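PDB 3Q48: chaperone CupB2 from Pseudomonas aeruginosa, which probably acts as a periplasmic folding chaperone in fimbria biogenesis, helping pilus subunits to fold before they are assembled. Local coordinates for residues G34-F39 with R139-F144; D109-F114 with F143-Q148; V175-P180 with G204-F209. One frame throughout, in Å; residues are numbered along the deposited sequence.

How the contacts relate
Contacts 1 and 2 lie in the N-terminal PapD-like domain, and contact 3 lies in the C-terminal domain. The first two share strand 136-145, including F143 and F144. Contact 1 pairs it with strand 36-40 and contact 2 with strand 112-121, so three neighbouring strands of one mixed sheet are covered. Their centres are 11 Å apart. Contact 3 follows later in the chain, with its centre 19 Å from contact 1 and 16 Å from contact 2. M205 reaches K141, F143 and L113, while F209 and P208 reach R110. Contact 3 therefore stands at the junction of the two immunoglobulin-like domains, across which E111 and R145 also make bonds.

Contact 1: residues G34-F39 with R139-F144; sequences GTRVVF and RFKLFF
Strands 36-39 and 139-144 pair in parallel at one edge of the sheet of the N-terminal immunoglobulin-like domain, 36-40 being the outermost strand. V37 lies beside L142, V38 beside F143 and F39 beside F144. In PapD terms these are probably strands A1 and G1. The G1 strand of this family pairs with pilus subunits. V37 N bonds to K141 O (2.8 Å) and V37 O takes F143 N (2.8 Å), so V37 straddles L142. F39 N then bonds to F143 O at 2.7 Å. The side chains alternate between two faces. V37, F39, L142 and F144 are buried together. F39 CB packs on L142 CD2 (3.7 Å), and F39 CD2 meets F144 CD1 (3.9 Å). F80 and Y101 add further rings to this core. R36, V38, K141 and F143 share the other face. The R36 chain leaves with CG between the backbone N and the carbonyl carbon (chi1 70°) and bends again at chi2 and chi3. This brings NE back to T35 OG1, which lies in the guanidinium plane. NH1 comes up to the edge of the F143 ring at CE2, with the two planes 37° apart. R36 and K141 probably correspond to the basic pair that, in PapD relatives, receives a subunit's C-terminal carboxylate. At the start of the pair, T35 O sits at the edge of the F140 ring, 3.4 Å from F140 CD1. A water joins the two cationic groups, accepting from R36 NH2 at 2.9 Å and from K141 NZ at 2.8 Å.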
loop_
_atom_site.group_PDB
_atom_site.type_symbol
_atom_site.label_atom_id
_atom_site.label_comp_id
_atom_site.label_asym_id
_atom_site.label_seq_id
_atom_site.Cartn_x
_atom_site.Cartn_y
_atom_site.Cartn_z
ATOM N N GLY A 34 0.334 -11.016 -3.003
ATOM C CA GLY A 34 0.947 -10.072 -2.058
ATOM C C GLY A 34 1.964 -9.014 -2.443
ATOM O O GLY A 34 3.168 -9.298 -2.516
ATOM N N THR A 35 1.493 -7.798 -2.681
ATOM C CA THR A 35 2.276 -6.613 -2.363
ATOM C C THR A 35 1.407 -5.660 -1.501
ATOM O O THR A 35 1.937 -4.801 -0.785
ATOM C CB THR A 35 2.888 -5.894 -3.593
ATOM O OG1 THR A 35 1.864 -5.253 -4.338
ATOM C CG2 THR A 35 3.683 -6.875 -4.540
ATOM N N ARG A 36 0.086 -5.829 -1.554
ATOM C CA ARG A 36 -0.814 -5.045 -0.716
ATOM C C ARG A 36 -2.036 -5.886 -0.396
ATOM O O ARG A 36 -2.304 -6.843 -1.116
ATOM C CB ARG A 36 -1.237 -3.692 -1.370
ATOM C CG ARG A 36 -2.170 -3.861 -2.582
ATOM C CD ARG A 36 -1.658 -3.137 -3.851
ATOM N NE ARG A 36 -0.229 -3.044 -3.757
ATOM C CZ ARG A 36 0.463 -1.917 -3.551
ATOM N NH1 ARG A 36 -0.116 -0.689 -3.511
ATOM N NH2 ARG A 36 1.784 -2.027 -3.474
ATOM N N VAL A 37 -2.774 -5.507 0.661
ATOM C CA VAL A 37 -4.057 -6.154 0.991
ATOM C C VAL A 37 -5.246 -5.165 0.839
ATOM O O VAL A 37 -5.215 -4.073 1.386
ATOM C CB VAL A 37 -4.033 -6.754 2.417
ATOM C CG1 VAL A 37 -5.373 -7.301 2.774
ATOM C CG2 VAL A 37 -2.892 -7.853 2.557
ATOM N N VAL A 38 -6.284 -5.539 0.091
ATOM C CA VAL A 38 -7.454 -4.716 0.012
ATOM C C VAL A 38 -8.505 -5.350 0.880
ATOM O O VAL A 38 -8.817 -6.548 0.744
ATOM C CB VAL A 38 -7.951 -4.567 -1.416
ATOM C CG1 VAL A 38 -9.234 -3.747 -1.442
ATOM C CG2 VAL A 38 -6.879 -3.856 -2.266
ATOM N N PHE A 39 -9.033 -4.563 1.811
ATOM C CA PHE A 39 -10.004 -5.109 2.687
ATOM C C PHE A 39 -11.306 -4.415 2.393
ATOM O O PHE A 39 -11.475 -3.250 2.749
ATOM C CB PHE A 39 -9.609 -4.973 4.152
ATOM C CG PHE A 39 -10.380 -5.871 5.035
ATOM C CD1 PHE A 39 -9.752 -6.924 5.679
ATOM C CD2 PHE A 39 -11.778 -5.680 5.213
ATOM C CE1 PHE A 39 -10.486 -7.822 6.505
ATOM C CE2 PHE A 39 -12.546 -6.561 6.050
ATOM C CZ PHE A 39 -11.873 -7.653 6.681
ATOM N N ARG A 139 6.690 -5.381 5.287
ATOM C CA ARG A 139 5.674 -4.397 5.627
ATOM C C ARG A 139 4.790 -4.036 4.435
ATOM O O ARG A 139 5.272 -3.350 3.540
ATOM C CB ARG A 139 6.384 -3.166 6.154
ATOM C CG ARG A 139 5.501 -2.296 7.008
ATOM C CD ARG A 139 6.276 -1.288 7.791
ATOM N NE ARG A 139 5.363 -0.214 8.126
ATOM C CZ ARG A 139 4.611 -0.189 9.222
ATOM N NH1 ARG A 139 4.661 -1.183 10.116
ATOM N NH2 ARG A 139 3.828 0.851 9.436
ATOM N N PHE A 140 3.515 -4.486 4.435
ATOM C CA PHE A 140 2.491 -4.306 3.331
ATOM C C PHE A 140 1.318 -3.337 3.636
ATOM O O PHE A 140 0.786 -3.311 4.739
ATOM C CB PHE A 140 1.887 -5.672 2.913
ATOM C CG PHE A 140 2.931 -6.712 2.686
ATOM C CD1 PHE A 140 3.533 -6.838 1.429
ATOM C CD2 PHE A 140 3.420 -7.479 3.761
ATOM C CE1 PHE A 140 4.592 -7.767 1.226
ATOM C CE2 PHE A 140 4.442 -8.387 3.575
ATOM C CZ PHE A 140 5.036 -8.548 2.308
ATOM N N LYS A 141 0.901 -2.560 2.646
ATOM C CA LYS A 141 -0.190 -1.665 2.849
ATOM C C LYS A 141 -1.454 -2.470 2.959
ATOM O O LYS A 141 -1.675 -3.405 2.158
ATOM C CB LYS A 141 -0.302 -0.695 1.682
ATOM C CG LYS A 141 0.770 0.308 1.678
ATOM C CD LYS A 141 0.817 1.063 0.349
ATOM C CE LYS A 141 2.189 1.800 0.308
ATOM N NZ LYS A 141 2.472 2.495 -0.981
ATOM N N LEU A 142 -2.296 -2.099 3.926
ATOM C CA LEU A 142 -3.667 -2.625 3.992
ATOM C C LEU A 142 -4.680 -1.481 3.779
ATOM O O LEU A 142 -4.708 -0.495 4.508
ATOM C CB LEU A 142 -3.898 -3.361 5.310
ATOM C CG LEU A 142 -5.027 -4.413 5.476
ATOM C CD1 LEU A 142 -4.863 -5.121 6.799
ATOM C CD2 LEU A 142 -6.396 -3.813 5.470
ATOM N N PHE A 143 -5.477 -1.590 2.738
ATOM C CA PHE A 143 -6.492 -0.601 2.423
ATOM C C PHE A 143 -7.896 -1.076 2.850
ATOM O O PHE A 143 -8.485 -1.988 2.263
ATOM C CB PHE A 143 -6.494 -0.258 0.918
ATOM C CG PHE A 143 -5.156 0.213 0.386
ATOM C CD1 PHE A 143 -4.683 1.488 0.666
ATOM C CD2 PHE A 143 -4.393 -0.618 -0.425
ATOM C CE1 PHE A 143 -3.431 1.928 0.154
ATOM C CE2 PHE A 143 -3.156 -0.201 -0.954
ATOM C CZ PHE A 143 -2.682 1.054 -0.683
ATOM N N PHE A 144 -8.438 -0.453 3.886
ATOM C CA PHE A 144 -9.836 -0.705 4.209
ATOM C C PHE A 144 -10.658 0.169 3.297
ATOM O O PHE A 144 -10.470 1.405 3.291
ATOM C CB PHE A 144 -10.156 -0.316 5.614
ATOM C CG PHE A 144 -11.537 -0.602 5.975
ATOM C CD1 PHE A 144 -11.916 -1.916 6.296
ATOM C CD2 PHE A 144 -12.490 0.418 5.969
ATOM C CE1 PHE A 144 -13.251 -2.228 6.663
ATOM C CE2 PHE A 144 -13.867 0.128 6.308
ATOM C CZ PHE A 144 -14.239 -1.203 6.654
HETATM O O HOH W 1 2.377 -2.568 0.093
HETATM O O HOH W 2 3.081 0.475 -2.852
#

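Contact 2: residues D109-F114 with F143-Q148; sequences DRESLF and FFRPSQ
This is an antiparallel strand pairing that ends in a salt bridge, E111 with R145, on the side of the N-terminal domain that faces the C-terminal domain. S112 and F144 form the hydrogen-bonded pair. S112 N bonds to F144 O at 2.8 Å and F144 N to S112 O at 2.7 Å. L113 and F143 form the next, non-hydrogen-bonded pair. L113 CD1 lies alongside the F143 ring, 3.9 Å from F143 CE1. Just before strand 112-121, the side chain of E111 lies beside that of R145, the last residue of strand 136-145, and the two point the same way. The E111 chain is extended beyond CG, while R145 bends at chi3 (-69°) to turn its guanidinium back to the acid. The carboxylate and guanidinium are nearly coplanar, 19° apart. R145 NH2 meets E111 OE2 at 2.7 Å, nearly along the C-O axis. R145 NE also bonds to this oxygen, but its modelled distance is too short to trust. The other oxygen, OE1, accepts from the backbone N of Y184, and R145 NH1 pairs with D235. Both partners belong to the C-terminal domain. Such an acid-arginine-acid chain is consistent with the interdomain salt bridge of PapD-family chaperones and probably helps to set the angle between the domains. Beyond it, P146 CD rests on R110 O at 3.5 Å. R110 grips D109 side-on through NE and NH2. Strand 112-121 thus covers one edge of strand 136-145, while strand 36-40 covers the other, and V38 of that strand touches R145.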
loop_
_atom_site.group_PDB
_atom_site.type_symbol
_atom_site.label_atom_id
_atom_site.label_comp_id
_atom_site.label_asym_id
_atom_site.label_seq_id
_atom_site.Cartn_x
_atom_site.Cartn_y
_atom_site.Cartn_z
ATOM N N ASP A 109 -16.349 7.541 3.935
ATOM C CA ASP A 109 -16.280 8.258 2.632
ATOM C C ASP A 109 -14.896 8.193 1.950
ATOM O O ASP A 109 -14.649 8.888 0.954
ATOM C CB ASP A 109 -16.539 9.741 2.877
ATOM C CG ASP A 109 -15.373 10.389 3.610
ATOM O OD1 ASP A 109 -14.965 9.846 4.663
ATOM O OD2 ASP A 109 -14.860 11.411 3.141
ATOM N N ARG A 110 -13.996 7.408 2.536
ATOM C CA ARG A 110 -12.634 7.263 2.051
ATOM C C ARG A 110 -11.998 6.001 2.591
ATOM O O ARG A 110 -12.401 5.469 3.628
ATOM C CB ARG A 110 -11.775 8.503 2.385
ATOM C CG ARG A 110 -11.558 8.723 3.873
ATOM C CD ARG A 110 -11.073 10.141 4.136
ATOM N NE ARG A 110 -12.167 11.130 4.051
ATOM C CZ ARG A 110 -11.973 12.446 3.957
ATOM N NH1 ARG A 110 -10.725 12.933 3.935
ATOM N NH2 ARG A 110 -13.015 13.266 3.878
ATOM N N GLU A 111 -11.007 5.515 1.852
ATOM C CA GLU A 111 -10.203 4.377 2.266
ATOM C C GLU A 111 -9.496 4.732 3.572
ATOM O O GLU A 111 -9.164 5.911 3.834
ATOM C CB GLU A 111 -9.177 4.061 1.163
ATOM C CG GLU A 111 -9.721 3.113 0.124
ATOM C CD GLU A 111 -8.718 2.752 -0.994
ATOM O OE1 GLU A 111 -7.704 3.500 -1.234
ATOM O OE2 GLU A 111 -8.978 1.713 -1.644
ATOM N N SER A 112 -9.286 3.713 4.394
ATOM C CA SER A 112 -8.314 3.796 5.515
ATOM C C SER A 112 -7.080 2.917 5.275
ATOM O O SER A 112 -7.154 1.846 4.649
ATOM C CB SER A 112 -8.968 3.458 6.827
ATOM O OG SER A 112 -9.860 4.509 7.169
ATOM N N LEU A 113 -5.950 3.431 5.753
ATOM C CA LEU A 113 -4.656 2.797 5.566
ATOM C C LEU A 113 -4.093 2.161 6.855
ATOM O O LEU A 113 -3.939 2.839 7.877
ATOM C CB LEU A 113 -3.706 3.827 5.038
ATOM C CG LEU A 113 -2.288 3.326 4.858
ATOM C CD1 LEU A 113 -2.144 2.190 3.803
ATOM C CD2 LEU A 113 -1.479 4.601 4.564
ATOM N N PHE A 114 -3.840 0.851 6.783
ATOM C CA PHE A 114 -3.180 0.068 7.827
ATOM C C PHE A 114 -1.968 -0.688 7.255
ATOM O O PHE A 114 -1.726 -0.694 6.025
ATOM C CB PHE A 114 -4.175 -0.882 8.468
ATOM C CG PHE A 114 -5.274 -0.170 9.240
ATOM C CD1 PHE A 114 -5.109 0.134 10.588
ATOM C CD2 PHE A 114 -6.441 0.228 8.610
ATOM C CE1 PHE A 114 -6.103 0.801 11.317
ATOM C CE2 PHE A 114 -7.475 0.929 9.344
ATOM C CZ PHE A 114 -7.291 1.191 10.693
ATOM N N PHE A 143 -5.477 -1.590 2.738
ATOM C CA PHE A 143 -6.492 -0.601 2.423
ATOM C C PHE A 143 -7.896 -1.076 2.850
ATOM O O PHE A 143 -8.485 -1.988 2.263
ATOM C CB PHE A 143 -6.494 -0.258 0.918
ATOM C CG PHE A 143 -5.156 0.213 0.386
ATOM C CD1 PHE A 143 -4.683 1.488 0.666
ATOM C CD2 PHE A 143 -4.393 -0.618 -0.425
ATOM C CE1 PHE A 143 -3.431 1.928 0.154
ATOM C CE2 PHE A 143 -3.156 -0.201 -0.954
ATOM C CZ PHE A 143 -2.682 1.054 -0.683
ATOM N N PHE A 144 -8.438 -0.453 3.886
ATOM C CA PHE A 144 -9.836 -0.705 4.209
ATOM C C PHE A 144 -10.658 0.169 3.297
ATOM O O PHE A 144 -10.470 1.405 3.291
ATOM C CB PHE A 144 -10.156 -0.316 5.614
ATOM C CG PHE A 144 -11.537 -0.602 5.975
ATOM C CD1 PHE A 144 -11.916 -1.916 6.296
ATOM C CD2 PHE A 144 -12.490 0.418 5.969
ATOM C CE1 PHE A 144 -13.251 -2.228 6.663
ATOM C CE2 PHE A 144 -13.867 0.128 6.308
ATOM C CZ PHE A 144 -14.239 -1.203 6.654
ATOM N N ARG A 145 -11.557 -0.476 2.540
ATOM C CA ARG A 145 -12.311 0.192 1.506
ATOM C C ARG A 145 -13.849 0.089 1.699
ATOM O O ARG A 145 -14.449 -0.994 1.490
ATOM C CB ARG A 145 -11.882 -0.324 0.146
ATOM C CG ARG A 145 -12.492 0.417 -1.002
ATOM C CD ARG A 145 -11.978 -0.178 -2.287
ATOM N NE ARG A 145 -10.551 0.104 -2.478
ATOM C CZ ARG A 145 -9.774 -0.528 -3.363
ATOM N NH1 ARG A 145 -10.290 -1.502 -4.136
ATOM N NH2 ARG A 145 -8.490 -0.166 -3.485
ATOM N N PRO A 146 -14.482 1.206 2.107
ATOM C CA PRO A 146 -15.947 1.196 2.192
ATOM C C PRO A 146 -16.605 0.770 0.849
ATOM O O PRO A 146 -16.115 1.142 -0.278
ATOM C CB PRO A 146 -16.315 2.657 2.551
ATOM C CG PRO A 146 -15.103 3.190 3.295
ATOM C CD PRO A 146 -13.878 2.465 2.602
ATOM N N SER A 147 -17.720 0.031 0.975
ATOM C CA SER A 147 -18.444 -0.573 -0.149
ATOM C C SER A 147 -18.798 0.362 -1.270
ATOM O O SER A 147 -18.635 0.034 -2.445
ATOM C CB SER A 147 -19.703 -1.233 0.364
ATOM O OG SER A 147 -19.312 -2.116 1.383
ATOM N N GLN A 148 -19.270 1.547 -0.925
ATOM C CA GLN A 148 -19.678 2.472 -1.966
ATOM C C GLN A 148 -18.513 3.060 -2.789
ATOM O O GLN A 148 -18.764 3.855 -3.686
ATOM C CB GLN A 148 -20.711 3.505 -1.431
ATOM C CG GLN A 148 -20.205 4.878 -0.966
ATOM C CD GLN A 148 -19.323 4.852 0.267
ATOM O OE1 GLN A 148 -19.258 3.867 1.015
ATOM N NE2 GLN A 148 -18.625 5.958 0.484
#

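Contact 3: residues V175-P180 with G204-F209; sequences VQVNNP and GMVAPF
The flat groups here are the amide of N179, near A207 O, and the ring of F209, near P180. Neither makes a stack across the contact. P180 O comes to the F209 ring at a slant, 3.7 Å from F209 CE1. F209 has backbone angles in the left-handed helical region (phi 54°), and its CG stands anti to the carbonyl carbon (chi1 -51°), which carries the ring over to P180. N179 ND2 gives a weak, bent hydrogen bond to A207 O at 3.2 Å. The amide is held more firmly by the loop that follows, with OD1 bonded to T181 OG1 and ND2 to Y183 O. The buried amide thus has partners at both ends. V206 packs against N179 with both methyl groups. V206 CG1 lies 3.7 Å from N179 CB. V206 CG2 lies 3.8 Å from N179 CB. V206 CG2 also meets V177 CG1 at 4.2 Å, and the two valines cross at a slant. V185 touches both N179 and V206, and F187 adds to the packing on V206. The contact joins the two sheets of the C-terminal immunoglobulin-like domain. Strand 175-179 is the middle strand of a three-stranded sheet, between strands 160-163 and 210-214. Strand 197-206 is an edge strand of the four-stranded sheet beside strand 185-194, and residues 207-209 carry the chain across to strand 210-214.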
loop_
_atom_site.group_PDB
_atom_site.type_symbol
_atom_site.label_atom_id
_atom_site.label_comp_id
_atom_site.label_asym_id
_atom_site.label_seq_id
_atom_site.Cartn_x
_atom_site.Cartn_y
_atom_site.Cartn_z
ATOM N N VAL A 175 7.138 20.214 -7.425
ATOM C CA VAL A 175 5.837 19.972 -8.069
ATOM C C VAL A 175 4.883 19.304 -7.104
ATOM O O VAL A 175 5.299 18.627 -6.144
ATOM C CB VAL A 175 5.883 19.121 -9.422
ATOM C CG1 VAL A 175 7.133 19.420 -10.258
ATOM C CG2 VAL A 175 5.730 17.624 -9.166
ATOM N N GLN A 176 3.603 19.469 -7.378
ATOM C CA GLN A 176 2.600 19.021 -6.440
ATOM C C GLN A 176 1.528 18.264 -7.188
ATOM O O GLN A 176 1.156 18.629 -8.301
ATOM C CB GLN A 176 2.015 20.217 -5.669
ATOM C CG GLN A 176 0.894 19.841 -4.755
ATOM C CD GLN A 176 0.357 21.018 -3.943
ATOM O OE1 GLN A 176 -0.289 21.919 -4.487
ATOM N NE2 GLN A 176 0.582 20.985 -2.621
ATOM N N VAL A 177 1.072 17.173 -6.581
ATOM C CA VAL A 177 -0.123 16.483 -7.050
ATOM C C VAL A 177 -1.242 16.713 -6.060
ATOM O O VAL A 177 -1.014 16.706 -4.850
ATOM C CB VAL A 177 0.135 14.993 -7.222
ATOM C CG1 VAL A 177 0.501 14.357 -5.902
ATOM C CG2 VAL A 177 -1.063 14.343 -7.837
ATOM N N ASN A 178 -2.452 16.940 -6.570
ATOM C CA ASN A 178 -3.637 16.981 -5.707
ATOM C C ASN A 178 -4.516 15.788 -5.987
ATOM O O ASN A 178 -4.905 15.557 -7.119
ATOM C CB ASN A 178 -4.439 18.288 -5.824
ATOM C CG ASN A 178 -5.753 18.280 -4.957
ATOM O OD1 ASN A 178 -6.839 18.513 -5.504
ATOM N ND2 ASN A 178 -5.648 18.021 -3.629
ATOM N N ASN A 179 -4.788 15.034 -4.928
ATOM C CA ASN A 179 -5.651 13.867 -4.974
ATOM C C ASN A 179 -7.023 14.216 -4.388
ATOM O O ASN A 179 -7.243 14.120 -3.162
ATOM C CB ASN A 179 -5.053 12.691 -4.207
ATOM C CG ASN A 179 -5.924 11.417 -4.300
ATOM O OD1 ASN A 179 -6.857 11.323 -5.139
ATOM N ND2 ASN A 179 -5.591 10.423 -3.470
ATOM N N PRO A 180 -7.945 14.562 -5.288
ATOM C CA PRO A 180 -9.273 14.982 -4.985
ATOM C C PRO A 180 -10.229 13.752 -4.972
ATOM O O PRO A 180 -11.423 13.901 -5.237
ATOM C CB PRO A 180 -9.576 15.946 -6.155
ATOM C CG PRO A 180 -8.916 15.225 -7.337
ATOM C CD PRO A 180 -7.718 14.483 -6.754
ATOM N N GLY A 204 6.086 7.200 -4.146
ATOM C CA GLY A 204 5.386 7.565 -2.937
ATOM C C GLY A 204 3.914 7.285 -3.057
ATOM O O GLY A 204 3.469 6.480 -3.892
ATOM N N MET A 205 3.149 7.940 -2.212
ATOM C CA MET A 205 1.739 7.661 -2.114
ATOM C C MET A 205 1.092 8.949 -1.680
ATOM O O MET A 205 1.633 9.665 -0.820
ATOM C CB MET A 205 1.480 6.602 -1.039
ATOM C CG MET A 205 0.065 6.189 -0.988
ATOM S SD MET A 205 -0.322 4.762 0.044
ATOM C CE MET A 205 0.374 5.221 1.654
ATOM N N VAL A 206 -0.062 9.222 -2.272
ATOM C CA VAL A 206 -0.843 10.356 -1.914
ATOM C C VAL A 206 -2.167 9.792 -1.364
ATOM O O VAL A 206 -2.787 8.865 -1.918
ATOM C CB VAL A 206 -1.010 11.361 -3.117
ATOM C CG1 VAL A 206 -1.906 10.778 -4.248
ATOM C CG2 VAL A 206 -1.550 12.720 -2.641
ATOM N N ALA A 207 -2.543 10.353 -0.226
ATOM C CA ALA A 207 -3.694 9.945 0.572
ATOM C C ALA A 207 -4.934 10.613 -0.021
ATOM O O ALA A 207 -4.808 11.695 -0.662
ATOM C CB ALA A 207 -3.471 10.415 2.028
ATOM N N PRO A 208 -6.121 10.005 0.196
ATOM C CA PRO A 208 -7.363 10.621 -0.285
ATOM C C PRO A 208 -7.482 12.111 0.153
ATOM O O PRO A 208 -7.083 12.476 1.255
ATOM C CB PRO A 208 -8.479 9.810 0.406
ATOM C CG PRO A 208 -7.813 8.583 0.975
ATOM C CD PRO A 208 -6.368 8.958 1.211
ATOM N N PHE A 209 -8.016 12.951 -0.722
ATOM C CA PHE A 209 -8.295 14.326 -0.361
ATOM C C PHE A 209 -7.038 15.037 0.217
ATOM O O PHE A 209 -7.127 15.853 1.152
ATOM C CB PHE A 209 -9.526 14.373 0.555
ATOM C CG PHE A 209 -10.722 13.616 0.004
ATOM C CD1 PHE A 209 -11.286 13.956 -1.234
ATOM C CD2 PHE A 209 -11.326 12.579 0.751
ATOM C CE1 PHE A 209 -12.442 13.280 -1.737
ATOM C CE2 PHE A 209 -12.454 11.878 0.253
ATOM C CZ PHE A 209 -13.005 12.227 -1.006
#